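Local coordinates for tail spike protein (Acinetobacter phage vB_AbaP_AS12, PDB 6EU4) that probably recognises and degrades the capsular polysaccharide of Acinetobacter baumannii as the trimeric tailspike with which the phage attaches to its host, at residues A[513-525]-A[536-550]. Numbering follows the deposited sequence.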
ATOM      1  N   PHE A 513      12.492 -48.722  11.621  1.00 23.67           N
ATOM      2  CA  PHE A 513      12.939 -48.498  12.983  1.00 20.98           C
ATOM      3  C   PHE A 513      13.789 -49.667  13.466  1.00 21.77           C
ATOM      4  O   PHE A 513      13.568 -50.815  13.055  1.00 23.65           O
ATOM      5  CB  PHE A 513      11.741 -48.310  13.907  1.00 23.46           C
ATOM      6  CG  PHE A 513      10.997 -47.022  13.659  1.00 22.32           C
ATOM      7  CD1 PHE A 513       9.958 -46.970  12.749  1.00 22.45           C
ATOM      8  CD2 PHE A 513      11.354 -45.864  14.328  1.00 21.84           C
ATOM      9  CE1 PHE A 513       9.283 -45.789  12.508  1.00 22.16           C
ATOM     10  CE2 PHE A 513      10.680 -44.673  14.097  1.00 21.34           C
ATOM     11  CZ  PHE A 513       9.643 -44.635  13.187  1.00 20.68           C
ATOM     12  N   PRO A 514      14.762 -49.420  14.341  1.00 20.12           N
ATOM     13  CA  PRO A 514      15.691 -50.499  14.723  1.00 21.82           C
ATOM     14  C   PRO A 514      15.120 -51.464  15.746  1.00 25.55           C
ATOM     15  O   PRO A 514      15.544 -52.625  15.827  1.00 26.63           O
ATOM     16  CB  PRO A 514      16.891 -49.737  15.298  1.00 22.63           C
ATOM     17  CG  PRO A 514      16.313 -48.468  15.810  1.00 22.28           C
ATOM     18  CD  PRO A 514      15.212 -48.111  14.837  1.00 20.82           C
ATOM     19  N   SER A 515      14.172 -50.992  16.547  1.00 26.74           N
ATOM     20  CA  SER A 515      13.609 -51.768  17.651  1.00 31.05           C
ATOM     21  C   SER A 515      12.111 -51.491  17.690  1.00 30.10           C
ATOM     22  O   SER A 515      11.695 -50.343  17.870  1.00 28.66           O
ATOM     23  CB  SER A 515      14.295 -51.395  18.974  1.00 37.05           C
ATOM     24  OG  SER A 515      13.609 -51.910  20.105  1.00 44.26           O
ATOM     25  N   SER A 516      11.302 -52.518  17.461  1.00 30.20           N
ATOM     26  CA  SER A 516       9.886 -52.286  17.221  1.00 29.80           C
ATOM     27  C   SER A 516       9.118 -52.111  18.530  1.00 30.01           C
ATOM     28  O   SER A 516       9.541 -52.563  19.599  1.00 31.32           O
ATOM     29  CB  SER A 516       9.289 -53.450  16.439  1.00 33.52           C
ATOM     30  OG  SER A 516       9.350 -54.623  17.234  1.00 37.09           O
ATOM     31  N   GLY A 517       7.966 -51.442  18.430  1.00 26.89           N
ATOM     32  CA  GLY A 517       6.993 -51.475  19.506  1.00 29.06           C
ATOM     33  C   GLY A 517       7.211 -50.480  20.621  1.00 28.65           C
ATOM     34  O   GLY A 517       6.629 -50.641  21.702  1.00 28.74           O
ATOM     35  N   VAL A 518       8.043 -49.468  20.402  1.00 26.69           N
ATOM     36  CA  VAL A 518       8.240 -48.384  21.360  1.00 26.69           C
ATOM     37  C   VAL A 518       8.152 -47.070  20.596  1.00 24.28           C
ATOM     38  O   VAL A 518       8.424 -47.039  19.389  1.00 21.29           O
ATOM     39  CB  VAL A 518       9.587 -48.495  22.093  1.00 29.02           C
ATOM     40  CG1 VAL A 518       9.618 -49.729  22.980  1.00 32.78           C
ATOM     41  CG2 VAL A 518      10.742 -48.515  21.100  1.00 29.73           C
ATOM     42  N   PRO A 519       7.775 -45.974  21.245  1.00 23.69           N
ATOM     43  CA  PRO A 519       7.746 -44.675  20.563  1.00 20.61           C
ATOM     44  C   PRO A 519       9.155 -44.154  20.332  1.00 20.69           C
ATOM     45  O   PRO A 519      10.097 -44.547  21.022  1.00 21.77           O
ATOM     46  CB  PRO A 519       6.975 -43.783  21.538  1.00 23.74           C
ATOM     47  CG  PRO A 519       7.221 -44.396  22.873  1.00 23.70           C
ATOM     48  CD  PRO A 519       7.337 -45.886  22.648  1.00 23.82           C
ATOM     49  N   TYR A 520       9.282 -43.234  19.365  1.00 18.87           N
ATOM     50  CA  TYR A 520      10.582 -42.702  18.956  1.00 16.93           C
ATOM     51  C   TYR A 520      10.584 -41.191  18.791  1.00 17.28           C
ATOM     52  O   TYR A 520       9.587 -40.579  18.395  1.00 19.58           O
ATOM     53  CB  TYR A 520      11.044 -43.261  17.605  1.00 19.39           C
ATOM     54  CG  TYR A 520      11.637 -44.643  17.636  1.00 21.05           C
ATOM     55  CD1 TYR A 520      10.828 -45.768  17.722  1.00 21.45           C
ATOM     56  CD2 TYR A 520      13.009 -44.827  17.537  1.00 20.61           C
ATOM     57  CE1 TYR A 520      11.373 -47.038  17.725  1.00 20.27           C
ATOM     58  CE2 TYR A 520      13.559 -46.085  17.535  1.00 19.55           C
ATOM     59  CZ  TYR A 520      12.748 -47.188  17.634  1.00 20.19           C
ATOM     60  OH  TYR A 520      13.296 -48.453  17.646  1.00 21.44           O
ATOM     61  N   LEU A 521      11.738 -40.605  19.086  1.00 17.52           N
ATOM     62  CA  LEU A 521      12.187 -39.365  18.475  1.00 17.28           C
ATOM     63  C   LEU A 521      13.351 -39.704  17.559  1.00 17.61           C
ATOM     64  O   LEU A 521      14.204 -40.522  17.916  1.00 17.25           O
ATOM     65  CB  LEU A 521      12.629 -38.352  19.529  1.00 15.29           C
ATOM     66  CG  LEU A 521      11.508 -37.712  20.341  1.00 18.17           C
ATOM     67  CD1 LEU A 521      12.065 -36.965  21.540  1.00 18.48           C
ATOM     68  CD2 LEU A 521      10.728 -36.764  19.442  1.00 18.07           C
ATOM     69  N   VAL A 522      13.371 -39.093  16.375  1.00 16.97           N
ATOM     70  CA  VAL A 522      14.418 -39.319  15.385  1.00 14.68           C
ATOM     71  C   VAL A 522      14.896 -37.967  14.878  1.00 15.43           C
ATOM     72  O   VAL A 522      14.086 -37.123  14.476  1.00 16.37           O
ATOM     73  CB  VAL A 522      13.926 -40.179  14.205  1.00 17.16           C
ATOM     74  CG1 VAL A 522      15.054 -40.373  13.178  1.00 18.51           C
ATOM     75  CG2 VAL A 522      13.383 -41.531  14.690  1.00 19.84           C
ATOM     76  N   GLN A 523      16.202 -37.750  14.917  1.00 14.08           N
ATOM     77  CA  GLN A 523      16.818 -36.633  14.224  1.00 12.62           C
ATOM     78  C   GLN A 523      17.318 -37.163  12.891  1.00 16.48           C
ATOM     79  O   GLN A 523      18.162 -38.062  12.866  1.00 14.61           O
ATOM     80  CB  GLN A 523      17.976 -36.043  15.018  1.00 13.73           C
ATOM     81  CG  GLN A 523      18.814 -35.014  14.230  1.00 15.38           C
ATOM     82  CD  GLN A 523      18.109 -33.670  14.126  1.00 16.40           C
ATOM     83  OE1 GLN A 523      17.803 -33.031  15.135  1.00 14.72           O
ATOM     84  NE2 GLN A 523      17.833 -33.240  12.903  1.00 16.21           N
ATOM     85  N   GLN A 524      16.813 -36.605  11.795  1.00 14.18           N
ATOM     86  CA  GLN A 524      17.361 -36.886  10.473  1.00 14.15           C
ATOM     87  C   GLN A 524      18.277 -35.742  10.051  1.00 15.16           C
ATOM     88  O   GLN A 524      17.967 -34.567  10.265  1.00 13.68           O
ATOM     89  CB  GLN A 524      16.256 -37.082   9.431  1.00 13.91           C
ATOM     90  CG  GLN A 524      16.819 -37.256   8.015  1.00 14.30           C
ATOM     91  CD  GLN A 524      15.772 -37.725   7.040  1.00 16.08           C
ATOM     92  OE1 GLN A 524      15.266 -38.831   7.165  1.00 16.19           O
ATOM     93  NE2 GLN A 524      15.445 -36.887   6.051  1.00 16.01           N
ATOM     94  N   TRP A 525      19.427 -36.092   9.495  1.00 13.88           N
ATOM     95  CA  TRP A 525      20.288 -35.133   8.830  1.00 13.08           C
ATOM     96  C   TRP A 525      20.345 -35.464   7.344  1.00 12.99           C
ATOM     97  O   TRP A 525      20.180 -36.618   6.934  1.00 13.86           O
ATOM     98  CB  TRP A 525      21.702 -35.163   9.396  1.00 12.73           C
ATOM     99  CG  TRP A 525      21.881 -34.638  10.795  1.00 13.23           C
ATOM    100  CD1 TRP A 525      22.097 -33.355  11.144  1.00 13.72           C
ATOM    101  CD2 TRP A 525      21.916 -35.401  12.019  1.00 13.19           C
ATOM    102  NE1 TRP A 525      22.249 -33.246  12.507  1.00 14.59           N
ATOM    103  CE2 TRP A 525      22.139 -34.489  13.066  1.00 13.05           C
ATOM    104  CE3 TRP A 525      21.761 -36.752  12.327  1.00 14.68           C
ATOM    105  CZ2 TRP A 525      22.256 -34.892  14.400  1.00 11.66           C
ATOM    106  CZ3 TRP A 525      21.844 -37.144  13.660  1.00 14.83           C
ATOM    107  CH2 TRP A 525      22.095 -36.220  14.670  1.00 12.12           C
ATOM    108  N   ALA A 536      21.901 -39.086   7.561  1.00 13.54           N
ATOM    109  CA  ALA A 536      22.195 -39.765   8.817  1.00 13.42           C
ATOM    110  C   ALA A 536      20.964 -39.654   9.698  1.00 14.01           C
ATOM    111  O   ALA A 536      20.174 -38.716   9.562  1.00 13.35           O
ATOM    112  CB  ALA A 536      23.408 -39.147   9.510  1.00 13.74           C
ATOM    113  N   GLN A 537      20.805 -40.608  10.612  1.00 14.03           N
ATOM    114  CA  GLN A 537      19.710 -40.556  11.561  1.00 14.46           C
ATOM    115  C   GLN A 537      20.199 -40.988  12.933  1.00 15.62           C
ATOM    116  O   GLN A 537      21.007 -41.913  13.055  1.00 16.79           O
ATOM    117  CB  GLN A 537      18.524 -41.432  11.132  1.00 15.46           C
ATOM    118  CG  GLN A 537      17.820 -40.961   9.857  1.00 16.31           C
ATOM    119  CD  GLN A 537      16.671 -41.880   9.455  1.00 17.55           C
ATOM    120  OE1 GLN A 537      16.700 -43.074   9.712  1.00 17.46           O
ATOM    121  NE2 GLN A 537      15.633 -41.305   8.854  1.00 16.43           N
ATOM    122  N   LEU A 538      19.733 -40.264  13.948  1.00 14.49           N
ATOM    123  CA  LEU A 538      19.860 -40.621  15.354  1.00 13.93           C
ATOM    124  C   LEU A 538      18.462 -40.948  15.868  1.00 15.58           C
ATOM    125  O   LEU A 538      17.573 -40.090  15.826  1.00 14.70           O
ATOM    126  CB  LEU A 538      20.458 -39.461  16.149  1.00 14.01           C
ATOM    127  CG  LEU A 538      20.380 -39.524  17.678  1.00 17.53           C
ATOM    128  CD1 LEU A 538      21.021 -40.776  18.240  1.00 16.89           C
ATOM    129  CD2 LEU A 538      21.012 -38.262  18.274  1.00 16.81           C
ATOM    130  N   ALA A 539      18.264 -42.182  16.320  1.00 15.09           N
ATOM    131  CA  ALA A 539      16.962 -42.641  16.796  1.00 16.45           C
ATOM    132  C   ALA A 539      17.008 -42.923  18.289  1.00 17.17           C
ATOM    133  O   ALA A 539      17.912 -43.621  18.772  1.00 17.86           O
ATOM    134  CB  ALA A 539      16.507 -43.894  16.049  1.00 18.61           C
ATOM    135  N   PHE A 540      16.022 -42.364  19.013  1.00 16.28           N
ATOM    136  CA  PHE A 540      15.790 -42.631  20.425  1.00 16.47           C
ATOM    137  C   PHE A 540      14.588 -43.564  20.536  1.00 19.37           C
ATOM    138  O   PHE A 540      13.450 -43.144  20.301  1.00 18.68           O
ATOM    139  CB  PHE A 540      15.515 -41.339  21.191  1.00 17.62           C
ATOM    140  CG  PHE A 540      16.669 -40.380  21.213  1.00 16.73           C
ATOM    141  CD1 PHE A 540      17.632 -40.472  22.205  1.00 17.94           C
ATOM    142  CD2 PHE A 540      16.783 -39.372  20.270  1.00 18.64           C
ATOM    143  CE1 PHE A 540      18.699 -39.594  22.248  1.00 18.16           C
ATOM    144  CE2 PHE A 540      17.859 -38.481  20.317  1.00 16.70           C
ATOM    145  CZ  PHE A 540      18.806 -38.592  21.307  1.00 17.16           C
ATOM    146  N   ALA A 541      14.844 -44.827  20.864  1.00 19.67           N
ATOM    147  CA  ALA A 541      13.785 -45.796  21.145  1.00 20.01           C
ATOM    148  C   ALA A 541      13.403 -45.652  22.611  1.00 20.97           C
ATOM    149  O   ALA A 541      14.099 -46.158  23.492  1.00 21.32           O
ATOM    150  CB  ALA A 541      14.254 -47.209  20.824  1.00 21.04           C
ATOM    151  N   ILE A 542      12.271 -44.995  22.877  1.00 20.88           N
ATOM    152  CA  ILE A 542      11.952 -44.469  24.204  1.00 20.47           C
ATOM    153  C   ILE A 542      11.025 -45.444  24.927  1.00 21.29           C
ATOM    154  O   ILE A 542       9.865 -45.622  24.541  1.00 23.24           O
ATOM    155  CB  ILE A 542      11.321 -43.074  24.108  1.00 20.91           C
ATOM    156  CG1 ILE A 542      12.270 -42.102  23.395  1.00 19.90           C
ATOM    157  CG2 ILE A 542      10.938 -42.559  25.503  1.00 21.52           C
ATOM    158  CD1 ILE A 542      11.665 -40.762  23.108  1.00 20.81           C
ATOM    159  N   SER A 543      11.522 -46.051  26.007  1.00 22.41           N
ATOM    160  CA  SER A 543      10.706 -46.804  26.946  1.00 24.38           C
ATOM    161  C   SER A 543      10.422 -45.921  28.165  1.00 24.65           C
ATOM    162  O   SER A 543      10.881 -44.781  28.258  1.00 24.01           O
ATOM    163  CB  SER A 543      11.392 -48.121  27.338  1.00 26.30           C
ATOM    164  OG  SER A 543      11.524 -48.985  26.210  1.00 27.31           O
ATOM    165  N   SER A 544       9.660 -46.456  29.121  1.00 26.06           N
ATOM    166  CA  SER A 544       9.132 -45.604  30.184  1.00 26.17           C
ATOM    167  C   SER A 544      10.237 -45.073  31.091  1.00 26.78           C
ATOM    168  O   SER A 544      10.103 -43.974  31.640  1.00 25.79           O
ATOM    169  CB  SER A 544       8.096 -46.363  31.015  1.00 29.34           C
ATOM    170  OG  SER A 544       8.690 -47.460  31.668  1.00 32.46           O
ATOM    171  N   ALA A 545      11.326 -45.831  31.264  1.00 25.85           N
ATOM    172  CA  ALA A 545      12.405 -45.408  32.148  1.00 26.59           C
ATOM    173  C   ALA A 545      13.781 -45.735  31.573  1.00 26.06           C
ATOM    174  O   ALA A 545      14.748 -45.859  32.333  1.00 27.20           O
ATOM    175  CB  ALA A 545      12.233 -46.044  33.532  1.00 29.44           C
ATOM    176  N   SER A 546      13.897 -45.865  30.256  1.00 25.96           N
ATOM    177  CA  SER A 546      15.159 -46.219  29.614  1.00 24.17           C
ATOM    178  C   SER A 546      14.991 -45.997  28.120  1.00 22.57           C
ATOM    179  O   SER A 546      13.882 -45.792  27.632  1.00 22.09           O
ATOM    180  CB  SER A 546      15.549 -47.669  29.899  1.00 27.11           C
ATOM    181  OG  SER A 546      14.586 -48.547  29.344  1.00 28.13           O
ATOM    182  N   ALA A 547      16.111 -46.042  27.400  1.00 21.99           N
ATOM    183  CA  ALA A 547      16.092 -45.972  25.945  1.00 22.55           C
ATOM    184  C   ALA A 547      17.276 -46.742  25.382  1.00 22.78           C
ATOM    185  O   ALA A 547      18.255 -47.023  26.082  1.00 24.79           O
ATOM    186  CB  ALA A 547      16.133 -44.523  25.445  1.00 20.79           C
ATOM    187  N   THR A 548      17.163 -47.095  24.105  1.00 20.74           N
ATOM    188  CA  THR A 548      18.309 -47.480  23.304  1.00 20.51           C
ATOM    189  C   THR A 548      18.535 -46.395  22.261  1.00 20.05           C
ATOM    190  O   THR A 548      17.593 -45.740  21.802  1.00 17.33           O
ATOM    191  CB  THR A 548      18.121 -48.859  22.637  1.00 22.01           C
ATOM    192  OG1 THR A 548      16.888 -48.912  21.909  1.00 21.81           O
ATOM    193  CG2 THR A 548      18.135 -49.964  23.688  1.00 24.46           C
ATOM    194  N   PHE A 549      19.805 -46.189  21.932  1.00 16.24           N
ATOM    195  CA  PHE A 549      20.253 -45.078  21.103  1.00 16.48           C
ATOM    196  C   PHE A 549      20.920 -45.642  19.853  1.00 15.96           C
ATOM    197  O   PHE A 549      21.789 -46.511  19.954  1.00 17.07           O
ATOM    198  CB  PHE A 549      21.233 -44.200  21.875  1.00 16.25           C
ATOM    199  CG  PHE A 549      20.793 -43.866  23.280  1.00 17.46           C
ATOM    200  CD1 PHE A 549      19.782 -42.948  23.505  1.00 17.60           C
ATOM    201  CD2 PHE A 549      21.432 -44.427  24.383  1.00 19.21           C
ATOM    202  CE1 PHE A 549      19.381 -42.634  24.792  1.00 18.56           C
ATOM    203  CE2 PHE A 549      21.033 -44.101  25.672  1.00 20.20           C
ATOM    204  CZ  PHE A 549      20.005 -43.202  25.869  1.00 18.95           C
ATOM    205  N   TRP A 550      20.551 -45.113  18.683  1.00 16.80           N
ATOM    206  CA  TRP A 550      20.898 -45.729  17.413  1.00 15.97           C
ATOM    207  C   TRP A 550      21.322 -44.678  16.392  1.00 16.96           C
ATOM    208  O   TRP A 550      20.684 -43.624  16.283  1.00 17.41           O
ATOM    209  CB  TRP A 550      19.705 -46.487  16.836  1.00 17.28           C
ATOM    210  CG  TRP A 550      19.109 -47.545  17.730  1.00 18.74           C
ATOM    211  CD1 TRP A 550      18.221 -47.357  18.760  1.00 20.25           C
ATOM    212  CD2 TRP A 550      19.326 -48.956  17.642  1.00 19.25           C
ATOM    213  NE1 TRP A 550      17.887 -48.564  19.313  1.00 19.96           N
ATOM    214  CE2 TRP A 550      18.541 -49.563  18.640  1.00 21.10           C
ATOM    215  CE3 TRP A 550      20.107 -49.768  16.809  1.00 20.82           C
ATOM    216  CZ2 TRP A 550      18.520 -50.944  18.840  1.00 22.15           C
ATOM    217  CZ3 TRP A 550      20.070 -51.146  17.000  1.00 21.47           C
ATOM    218  CH2 TRP A 550      19.290 -51.716  18.017  1.00 23.36           C
TER
HETATM  219  O   HOH W   1      14.767 -50.396  22.932  1.00 35.76           O
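With CG of Tyr520 anti to its carbonyl carbon (chi1 -79°), the phenol ring leans over the sheet toward the partner strand, against Ala541, whose CA sits over one face, 3.9 Å from the ring centroid, a CH-pi contact. Phe513 packs on the opposite face with its CD2 near the ring centre, while CB of Ala539 lies at the edge. The phenol OH donates to Ser515 O in the loop before its strand, at a length that may be underestimated. That loop also delivers Pro514, whose CG stands almost straight above the five-membered ring of Trp550, 3.5 Å from its centroid. The indole is pinned from its nitrogen, since Trp550 NE1 donates to Thr548 OG1 at 2.8 Å, and a water on that hydroxyl reaches Ser515 OG weakly.

Leu521/Phe540, Gln523/Leu538 and Trp525/Ala536 are antiparallel hydrogen-bonded pairs, with Phe540 N 2.8 Å from Leu521 O. Farther along the Tyr520 face, Gln537 NE2 meets a lone pair of Gln524 OE1 at 3.0 Å, the two amides nearly coplanar; the same NE2 also donates to Ile487 O, and Arg552 binds Gln537 OE1. On the other face, CZ3 of Trp525 lies 3.7 Å from CB of Leu538, which sits at the edge of the indole.

Strands 520-526 and 535-542 form a beta hairpin within a sheet beyond the long run of mostly parallel strands, flanked by strands 496-501 and 547-554. The face bearing Gln523, Trp525 and Phe540 joins the trimer: Gln523 OE1 accepts from Trp525 NE1 of the second subunit, and Trp525 meets Phe540 of the third.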